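PDB 1QO3: T-cell surface glycoprotein YE1/48 from Mus musculus, which acts as an inhibitory receptor on natural killer cells for H-2d alleles, preventing cell lysis, and is represented here by its extracellular C-type lectin-like domain. Local coordinates for residues C38-T41 with C42-S46; K51-D54 with E55-K59; N117-C120 with D121-F124. The protein carries 1 engineered substitution. All blocks are in the same frame, centred on the assembly; numbering follows the deposited sequence.

Contact 1: residues C38-T41 with C42-S46; sequences CKQT and CQSSS. Unlike the reference sequence in segment 38-41: Thr41 (reference Ala).
Lys39 sets out with CG anti to its backbone N (chi1 -179°), runs straight as far as CE, and turns only at its last torsion, which swings NZ to the carboxamide of Gln43. Gln43 is extended beyond CG, and the two chains run alongside each other. Lys39 NZ donates to Gln43 OE1 at 3.1 Å. It comes from above the carbonyl plane, 39° out of it, and not along a lone pair. The other branch of the same amide is used as well. Gln43 NE2 makes a weak bond of 3.4 Å to Gln40 OE1, and the Gln40 chain, bent at chi2, lies roughly perpendicular to that of Gln43. The two amide planes are 55° apart.

One turn of helix 35-44 underlies these pairs. Cys42 N reaches Cys38 O at 2.9 Å, and Gln43 N reaches Lys39 O at 3.0 Å. Gln40 O takes two donors from one residue, Ser44 N at 2.8 Å and Ser44 OG at 3.1 Å. The hydroxyl stands beside its own backbone N and folds back onto the preceding turn. At the C-terminal end the bond from Ser45 N to Thr41 O is weak, 3.4 Å. A Schellman motif ends the helix there, with Ser46, of positive phi, as its C-prime residue and Ser46 N bonded to Gln43 O.

Thr41 departs from the reference sequence. Its OG1 bonds to Gly37 O and to Lys33 NZ. Cys38 and Cys42 are buried and form disulfides to Cys126 and Cys128, which tie this helix to strand 124-131.

The polar side is a lysine and two neutral amides in series. The ammonium would probably polarise the Gln43 carbonyl, while covalent sulfur bonds anchor the buried side of the helix.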
ATOM      1  N   CYS C  38      26.277 -14.729 -21.284  1.00 16.25           N
ATOM      2  CA  CYS C  38      25.567 -13.479 -21.063  1.00 16.70           C
ATOM      3  C   CYS C  38      26.508 -12.314 -21.317  1.00 16.54           C
ATOM      4  O   CYS C  38      26.122 -11.318 -21.928  1.00 15.62           O
ATOM      5  CB  CYS C  38      25.051 -13.394 -19.626  1.00 14.04           C
ATOM      6  SG  CYS C  38      23.477 -14.249 -19.319  1.00 14.88           S
ATOM      7  N   LYS C  39      27.737 -12.441 -20.824  1.00 17.23           N
ATOM      8  CA  LYS C  39      28.750 -11.408 -21.001  1.00 19.93           C
ATOM      9  C   LYS C  39      28.859 -11.085 -22.489  1.00 21.20           C
ATOM     10  O   LYS C  39      28.781  -9.924 -22.895  1.00 18.65           O
ATOM     11  CB  LYS C  39      30.101 -11.902 -20.481  1.00 21.12           C
ATOM     12  CG  LYS C  39      31.240 -10.891 -20.592  1.00 25.06           C
ATOM     13  CD  LYS C  39      32.507 -11.429 -19.932  1.00 28.26           C
ATOM     14  CE  LYS C  39      33.666 -10.444 -20.044  1.00 30.74           C
ATOM     15  NZ  LYS C  39      34.098 -10.236 -21.456  1.00 29.50           N
ATOM     16  N   GLN C  40      29.029 -12.133 -23.289  1.00 22.04           N
ATOM     17  CA  GLN C  40      29.154 -12.011 -24.734  1.00 24.24           C
ATOM     18  C   GLN C  40      27.894 -11.421 -25.374  1.00 23.05           C
ATOM     19  O   GLN C  40      27.979 -10.532 -26.215  1.00 23.69           O
ATOM     20  CB  GLN C  40      29.462 -13.385 -25.343  1.00 26.16           C
ATOM     21  CG  GLN C  40      29.718 -13.384 -26.842  1.00 32.14           C
ATOM     22  CD  GLN C  40      30.948 -12.564 -27.243  1.00 36.68           C
ATOM     23  OE1 GLN C  40      30.959 -11.335 -27.127  1.00 37.48           O
ATOM     24  NE2 GLN C  40      31.989 -13.249 -27.717  1.00 37.52           N
ATOM     25  N   THR C  41      26.722 -11.902 -24.978  1.00 23.34           N
ATOM     26  CA  THR C  41      25.484 -11.383 -25.551  1.00 22.43           C
ATOM     27  C   THR C  41      25.347  -9.874 -25.325  1.00 22.67           C
ATOM     28  O   THR C  41      24.979  -9.134 -26.242  1.00 21.48           O
ATOM     29  CB  THR C  41      24.256 -12.105 -24.974  1.00 23.13           C
ATOM     30  OG1 THR C  41      24.277 -13.471 -25.401  1.00 24.30           O
ATOM     31  CG2 THR C  41      22.961 -11.450 -25.451  1.00 20.39           C
ATOM     32  N   CYS C  42      25.644  -9.417 -24.112  1.00 20.81           N
ATOM     33  CA  CYS C  42      25.556  -7.993 -23.828  1.00 21.26           C
ATOM     34  C   CYS C  42      26.590  -7.249 -24.690  1.00 23.02           C
ATOM     35  O   CYS C  42      26.283  -6.214 -25.288  1.00 20.43           O
ATOM     36  CB  CYS C  42      25.810  -7.712 -22.340  1.00 19.24           C
ATOM     37  SG  CYS C  42      24.594  -8.399 -21.151  1.00 14.62           S
ATOM     38  N   GLN C  43      27.806  -7.788 -24.768  1.00 24.37           N
ATOM     39  CA  GLN C  43      28.862  -7.164 -25.557  1.00 26.07           C
ATOM     40  C   GLN C  43      28.503  -7.052 -27.028  1.00 26.63           C
ATOM     41  O   GLN C  43      28.821  -6.054 -27.664  1.00 27.65           O
ATOM     42  CB  GLN C  43      30.179  -7.931 -25.397  1.00 29.00           C
ATOM     43  CG  GLN C  43      31.092  -7.361 -24.321  1.00 31.13           C
ATOM     44  CD  GLN C  43      32.312  -8.230 -24.035  1.00 35.60           C
ATOM     45  OE1 GLN C  43      33.199  -7.840 -23.267  1.00 37.09           O
ATOM     46  NE2 GLN C  43      32.359  -9.415 -24.643  1.00 36.20           N
ATOM     47  N   SER C  44      27.839  -8.068 -27.568  1.00 28.38           N
ATOM     48  CA  SER C  44      27.435  -8.059 -28.977  1.00 29.52           C
ATOM     49  C   SER C  44      26.470  -6.923 -29.297  1.00 28.89           C
ATOM     50  O   SER C  44      26.390  -6.473 -30.439  1.00 29.96           O
ATOM     51  CB  SER C  44      26.778  -9.389 -29.362  1.00 27.49           C
ATOM     52  OG  SER C  44      27.721 -10.443 -29.339  1.00 32.37           O
ATOM     53  N   SER C  45      25.725  -6.476 -28.292  1.00 27.35           N
ATOM     54  CA  SER C  45      24.770  -5.391 -28.484  1.00 25.21           C
ATOM     55  C   SER C  45      25.351  -4.064 -28.019  1.00 23.68           C
ATOM     56  O   SER C  45      24.625  -3.097 -27.793  1.00 23.27           O
ATOM     57  CB  SER C  45      23.475  -5.686 -27.729  1.00 25.78           C
ATOM     58  OG  SER C  45      22.744  -6.713 -28.373  1.00 27.78           O
ATOM     59  N   SER C  46      26.671  -4.035 -27.879  1.00 23.33           N
ATOM     60  CA  SER C  46      27.385  -2.840 -27.448  1.00 23.53           C
ATOM     61  C   SER C  46      26.971  -2.449 -26.038  1.00 23.59           C
ATOM     62  O   SER C  46      27.074  -1.282 -25.648  1.00 23.71           O
ATOM     63  CB  SER C  46      27.120  -1.684 -28.419  1.00 25.00           C
ATOM     64  OG  SER C  46      27.442  -2.063 -29.749  1.00 25.57           O
TER

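Contact 2: residues K51-D54 with E55-K59; sequences KIDD and EDELK
Residues 51-54 run as an irregular, largely extended loop straight into helix 55-64, and Leu58 N closes the first helical turn on Asp54 O at 3.2 Å. Asp54 is the N-cap. Its CG is flanked by both N and C of its own main chain (chi1 52°), which brings the carboxylate to the N-H of Glu57, at the start of the helix. Asp54 OD1 accepts from Glu57 N at 2.7 Å, in a fairly straight bond.

Glu57 answers in the opposite direction. Its chain is fully extended and brings Glu57 OE1 back to Asp53 N at 2.7 Å, in a bond close to straight (166°). Glu57 OE1 is also 3.4 Å from Asp53 OD2, a close approach of like charges with the two carboxylate planes 44° apart. Lys24 probably offsets this repulsion, since it forms salt bridges to both Asp53 OD2 and Glu57 OE2. Tyr26 OH holds Glu57 OE2 too, and Arg131 pairs with Asp53 OD1.

On the apolar side, Ile52 CG2 rests 4.0 Å from Leu58 CB, and Ile52 CD1 is 4.1 Å from Leu58 CD1. Trp85 and Leu93 add to the packing around Ile52.

The reciprocal bonds recall a capping box, but Glu57 returns to the residue before the cap. The arrangement is an aspartate N-cap at the start of the second helix of a C-type lectin-like fold.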
ATOM      1  N   LYS C  51      26.480  -3.861 -14.003  1.00 18.12           N
ATOM      2  CA  LYS C  51      27.339  -3.547 -12.877  1.00 18.64           C
ATOM      3  C   LYS C  51      26.462  -2.693 -11.963  1.00 18.23           C
ATOM      4  O   LYS C  51      25.969  -1.644 -12.380  1.00 17.03           O
ATOM      5  CB  LYS C  51      28.558  -2.732 -13.303  1.00 19.36           C
ATOM      6  CG  LYS C  51      29.407  -2.322 -12.110  1.00 20.88           C
ATOM      7  CD  LYS C  51      30.636  -1.530 -12.509  1.00 23.35           C
ATOM      8  CE  LYS C  51      31.497  -1.214 -11.290  1.00 23.07           C
ATOM      9  NZ  LYS C  51      32.744  -0.492 -11.679  1.00 25.14           N
ATOM     10  N   ILE C  52      26.238  -3.147 -10.736  1.00 17.76           N
ATOM     11  CA  ILE C  52      25.418  -2.386  -9.799  1.00 19.67           C
ATOM     12  C   ILE C  52      26.327  -1.341  -9.143  1.00 21.58           C
ATOM     13  O   ILE C  52      27.310  -1.682  -8.485  1.00 22.44           O
ATOM     14  CB  ILE C  52      24.770  -3.330  -8.771  1.00 20.15           C
ATOM     15  CG1 ILE C  52      23.914  -4.360  -9.524  1.00 19.14           C
ATOM     16  CG2 ILE C  52      23.896  -2.531  -7.792  1.00 19.09           C
ATOM     17  CD1 ILE C  52      23.270  -5.427  -8.646  1.00 21.75           C
ATOM     18  N   ASP C  53      25.998  -0.068  -9.346  1.00 21.41           N
ATOM     19  CA  ASP C  53      26.820   1.031  -8.847  1.00 22.44           C
ATOM     20  C   ASP C  53      26.671   1.479  -7.395  1.00 22.73           C
ATOM     21  O   ASP C  53      27.607   2.047  -6.828  1.00 23.81           O
ATOM     22  CB  ASP C  53      26.657   2.243  -9.771  1.00 21.40           C
ATOM     23  CG  ASP C  53      26.834   1.883 -11.239  1.00 24.36           C
ATOM     24  OD1 ASP C  53      27.801   1.166 -11.575  1.00 26.40           O
ATOM     25  OD2 ASP C  53      26.005   2.317 -12.065  1.00 26.11           O
ATOM     26  N   ASP C  54      25.511   1.248  -6.791  1.00 22.32           N
ATOM     27  CA  ASP C  54      25.303   1.646  -5.402  1.00 23.08           C
ATOM     28  C   ASP C  54      24.117   0.944  -4.743  1.00 22.72           C
ATOM     29  O   ASP C  54      23.367   0.224  -5.399  1.00 22.38           O
ATOM     30  CB  ASP C  54      25.137   3.176  -5.304  1.00 23.29           C
ATOM     31  CG  ASP C  54      24.074   3.723  -6.248  1.00 24.64           C
ATOM     32  OD1 ASP C  54      22.901   3.286  -6.180  1.00 25.08           O
ATOM     33  OD2 ASP C  54      24.414   4.609  -7.060  1.00 27.11           O
ATOM     34  N   GLU C  55      23.962   1.155  -3.440  1.00 24.12           N
ATOM     35  CA  GLU C  55      22.873   0.552  -2.681  1.00 24.62           C
ATOM     36  C   GLU C  55      21.511   0.986  -3.224  1.00 22.75           C
ATOM     37  O   GLU C  55      20.588   0.174  -3.309  1.00 22.36           O
ATOM     38  CB  GLU C  55      22.983   0.929  -1.196  1.00 27.55           C
ATOM     39  CG  GLU C  55      24.170   0.299  -0.466  1.00 36.28           C
ATOM     40  CD  GLU C  55      23.935  -1.158  -0.052  1.00 41.16           C
ATOM     41  OE1 GLU C  55      22.783  -1.645  -0.159  1.00 41.72           O
ATOM     42  OE2 GLU C  55      24.910  -1.813   0.392  1.00 42.61           O
ATOM     43  N   ASP C  56      21.383   2.261  -3.585  1.00 20.71           N
ATOM     44  CA  ASP C  56      20.117   2.766  -4.118  1.00 20.95           C
ATOM     45  C   ASP C  56      19.690   2.026  -5.391  1.00 21.07           C
ATOM     46  O   ASP C  56      18.524   1.643  -5.535  1.00 20.97           O
ATOM     47  CB  ASP C  56      20.203   4.264  -4.422  1.00 21.58           C
ATOM     48  CG  ASP C  56      20.410   5.118  -3.172  1.00 25.74           C
ATOM     49  OD1 ASP C  56      19.962   4.721  -2.071  1.00 25.70           O
ATOM     50  OD2 ASP C  56      21.006   6.206  -3.304  1.00 27.44           O
ATOM     51  N   GLU C  57      20.625   1.827  -6.316  1.00 19.41           N
ATOM     52  CA  GLU C  57      20.297   1.135  -7.553  1.00 19.59           C
ATOM     53  C   GLU C  57      19.860  -0.296  -7.239  1.00 18.88           C
ATOM     54  O   GLU C  57      18.891  -0.789  -7.812  1.00 19.42           O
ATOM     55  CB  GLU C  57      21.498   1.141  -8.519  1.00 18.73           C
ATOM     56  CG  GLU C  57      21.275   0.293  -9.771  1.00 20.32           C
ATOM     57  CD  GLU C  57      22.428   0.346 -10.763  1.00 20.06           C
ATOM     58  OE1 GLU C  57      23.578   0.614 -10.352  1.00 20.50           O
ATOM     59  OE2 GLU C  57      22.181   0.102 -11.957  1.00 21.84           O
ATOM     60  N   LEU C  58      20.567  -0.957  -6.325  1.00 17.89           N
ATOM     61  CA  LEU C  58      20.221  -2.325  -5.942  1.00 18.21           C
ATOM     62  C   LEU C  58      18.810  -2.380  -5.362  1.00 19.05           C
ATOM     63  O   LEU C  58      18.017  -3.277  -5.682  1.00 19.04           O
ATOM     64  CB  LEU C  58      21.206  -2.851  -4.897  1.00 17.41           C
ATOM     65  CG  LEU C  58      20.833  -4.214  -4.297  1.00 18.10           C
ATOM     66  CD1 LEU C  58      20.731  -5.246  -5.417  1.00 13.40           C
ATOM     67  CD2 LEU C  58      21.874  -4.640  -3.254  1.00 14.09           C
ATOM     68  N   LYS C  59      18.517  -1.404  -4.508  1.00 17.38           N
ATOM     69  CA  LYS C  59      17.228  -1.273  -3.836  1.00 18.29           C
ATOM     70  C   LYS C  59      16.095  -1.189  -4.858  1.00 16.95           C
ATOM     71  O   LYS C  59      15.120  -1.942  -4.788  1.00 15.78           O
ATOM     72  CB  LYS C  59      17.246  -0.011  -2.974  1.00 21.16           C
ATOM     73  CG  LYS C  59      16.407  -0.065  -1.715  1.00 28.68           C
ATOM     74  CD  LYS C  59      16.773   1.110  -0.807  1.00 31.90           C
ATOM     75  CE  LYS C  59      16.036   1.047   0.515  1.00 36.15           C
ATOM     76  NZ  LYS C  59      16.412   2.167   1.430  1.00 37.16           N
TER

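Contact 3: residues N117-C120 with D121-F124; sequences NGNC and DQVF
A type I beta turn runs from Asn119 to Gln122, closed by Gln122 N on Asn119 O at 2.8 Å. It follows strand 115-118 and leads towards strand 124-131. The side chains of its two end residues meet beside it. Gln122 CG lies beside the backbone N (chi1 -68°) and the chain is extended beyond it, which brings its amide back alongside Asn119. There Gln122 OE1 takes two weak bonds, one from Asn119 N at 3.3 Å and one from Asn119 ND2 at 3.5 Å. The two side chains meet at a slant, with their amide planes 73° apart.

The turn belongs to the loop before the last strand of the C-type lectin-like domain. Cys120, within it, forms the disulfide to Cys107 on strand 107-110. Also within the turn, Asp121 OD1 lies 3.5 Å from Asn119 CB.

Gln122 OE1 also lies in the plane of the Phe124 ring, at its edge, 4.0 Å from Phe124 CE1. That ring meets Trp71 edge-to-face. Trp71 NE1 in turn bonds to Gln122 O.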
ATOM      1  N   ASN C 117      25.729 -16.314  -5.209  1.00 20.59           N
ATOM      2  CA  ASN C 117      26.634 -16.878  -6.202  1.00 22.69           C
ATOM      3  C   ASN C 117      26.095 -18.176  -6.774  1.00 22.43           C
ATOM      4  O   ASN C 117      25.412 -18.938  -6.091  1.00 24.87           O
ATOM      5  CB  ASN C 117      28.042 -17.090  -5.621  1.00 24.20           C
ATOM      6  CG  ASN C 117      28.072 -18.102  -4.483  1.00 26.83           C
ATOM      7  OD1 ASN C 117      27.325 -17.987  -3.508  1.00 26.11           O
ATOM      8  ND2 ASN C 117      28.951 -19.096  -4.601  1.00 27.50           N
ATOM      9  N   GLY C 118      26.378 -18.397  -8.051  1.00 21.43           N
ATOM     10  CA  GLY C 118      25.924 -19.594  -8.726  1.00 18.05           C
ATOM     11  C   GLY C 118      27.031 -20.108  -9.628  1.00 18.09           C
ATOM     12  O   GLY C 118      28.067 -19.465  -9.796  1.00 13.97           O
ATOM     13  N   ASN C 119      26.810 -21.273 -10.216  1.00 17.95           N
ATOM     14  CA  ASN C 119      27.802 -21.862 -11.087  1.00 19.75           C
ATOM     15  C   ASN C 119      27.769 -21.195 -12.454  1.00 18.67           C
ATOM     16  O   ASN C 119      26.738 -21.149 -13.118  1.00 19.32           O
ATOM     17  CB  ASN C 119      27.558 -23.369 -11.152  1.00 21.13           C
ATOM     18  CG  ASN C 119      27.699 -24.023  -9.778  1.00 23.14           C
ATOM     19  OD1 ASN C 119      28.808 -24.155  -9.250  1.00 23.07           O
ATOM     20  ND2 ASN C 119      26.571 -24.399  -9.180  1.00 23.68           N
ATOM     21  N   CYS C 120      28.916 -20.658 -12.850  1.00 18.47           N
ATOM     22  CA  CYS C 120      29.042 -19.950 -14.113  1.00 18.60           C
ATOM     23  C   CYS C 120      28.510 -20.720 -15.305  1.00 17.72           C
ATOM     24  O   CYS C 120      28.036 -20.117 -16.271  1.00 15.92           O
ATOM     25  CB  CYS C 120      30.503 -19.571 -14.364  1.00 18.62           C
ATOM     26  SG  CYS C 120      31.275 -18.507 -13.096  1.00 24.39           S
ATOM     27  N   ASP C 121      28.581 -22.047 -15.239  1.00 17.14           N
ATOM     28  CA  ASP C 121      28.107 -22.884 -16.337  1.00 17.83           C
ATOM     29  C   ASP C 121      26.585 -23.033 -16.373  1.00 18.53           C
ATOM     30  O   ASP C 121      26.045 -23.609 -17.312  1.00 19.51           O
ATOM     31  CB  ASP C 121      28.765 -24.275 -16.275  1.00 18.17           C
ATOM     32  CG  ASP C 121      28.519 -24.984 -14.944  1.00 20.17           C
ATOM     33  OD1 ASP C 121      29.179 -24.635 -13.943  1.00 21.63           O
ATOM     34  OD2 ASP C 121      27.654 -25.879 -14.894  1.00 19.50           O
ATOM     35  N   GLN C 122      25.884 -22.522 -15.362  1.00 19.02           N
ATOM     36  CA  GLN C 122      24.421 -22.628 -15.352  1.00 19.40           C
ATOM     37  C   GLN C 122      23.793 -21.511 -16.194  1.00 19.89           C
ATOM     38  O   GLN C 122      24.417 -20.471 -16.431  1.00 19.03           O
ATOM     39  CB  GLN C 122      23.888 -22.611 -13.909  1.00 19.23           C
ATOM     40  CG  GLN C 122      24.285 -23.869 -13.122  1.00 19.54           C
ATOM     41  CD  GLN C 122      23.807 -23.875 -11.672  1.00 20.43           C
ATOM     42  OE1 GLN C 122      23.988 -22.902 -10.938  1.00 22.52           O
ATOM     43  NE2 GLN C 122      23.214 -24.986 -11.250  1.00 19.13           N
ATOM     44  N   VAL C 123      22.569 -21.740 -16.668  1.00 19.09           N
ATOM     45  CA  VAL C 123      21.898 -20.768 -17.512  1.00 19.18           C
ATOM     46  C   VAL C 123      20.774 -20.010 -16.823  1.00 19.61           C
ATOM     47  O   VAL C 123      19.841 -20.603 -16.272  1.00 18.90           O
ATOM     48  CB  VAL C 123      21.357 -21.431 -18.821  1.00 19.12           C
ATOM     49  CG1 VAL C 123      22.507 -22.052 -19.591  1.00 17.29           C
ATOM     50  CG2 VAL C 123      20.316 -22.499 -18.503  1.00 22.54           C
ATOM     51  N   PHE C 124      20.900 -18.685 -16.845  1.00 17.00           N
ATOM     52  CA  PHE C 124      19.919 -17.786 -16.254  1.00 15.81           C
ATOM     53  C   PHE C 124      19.760 -16.568 -17.149  1.00 16.23           C
ATOM     54  O   PHE C 124      20.608 -16.299 -18.007  1.00 16.10           O
ATOM     55  CB  PHE C 124      20.367 -17.305 -14.871  1.00 14.08           C
ATOM     56  CG  PHE C 124      20.504 -18.403 -13.855  1.00 16.84           C
ATOM     57  CD1 PHE C 124      21.656 -19.181 -13.805  1.00 13.43           C
ATOM     58  CD2 PHE C 124      19.471 -18.665 -12.951  1.00 16.02           C
ATOM     59  CE1 PHE C 124      21.778 -20.213 -12.863  1.00 17.37           C
ATOM     60  CE2 PHE C 124      19.583 -19.693 -12.005  1.00 17.75           C
ATOM     61  CZ  PHE C 124      20.742 -20.471 -11.961  1.00 15.15           C
TER

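All three contacts are local and follow one another along a single C-type lectin-like domain. Contacts 1 and 3 are neighbours, about 17 Å apart between centres. They touch where Cys38 SG packs 3.8 Å from Phe124 O. The loop of contact 3 leads into the same strand that holds the disulfide partners of contact 1. Contact 2 lies across the chain's centre from both. Its centre is about 21 Å from the centre of each, and its nearest atoms are about 9 Å from those of contact 1 and about 12 Å from those of contact 3. No other protein chain of the assembly touches any of these segments.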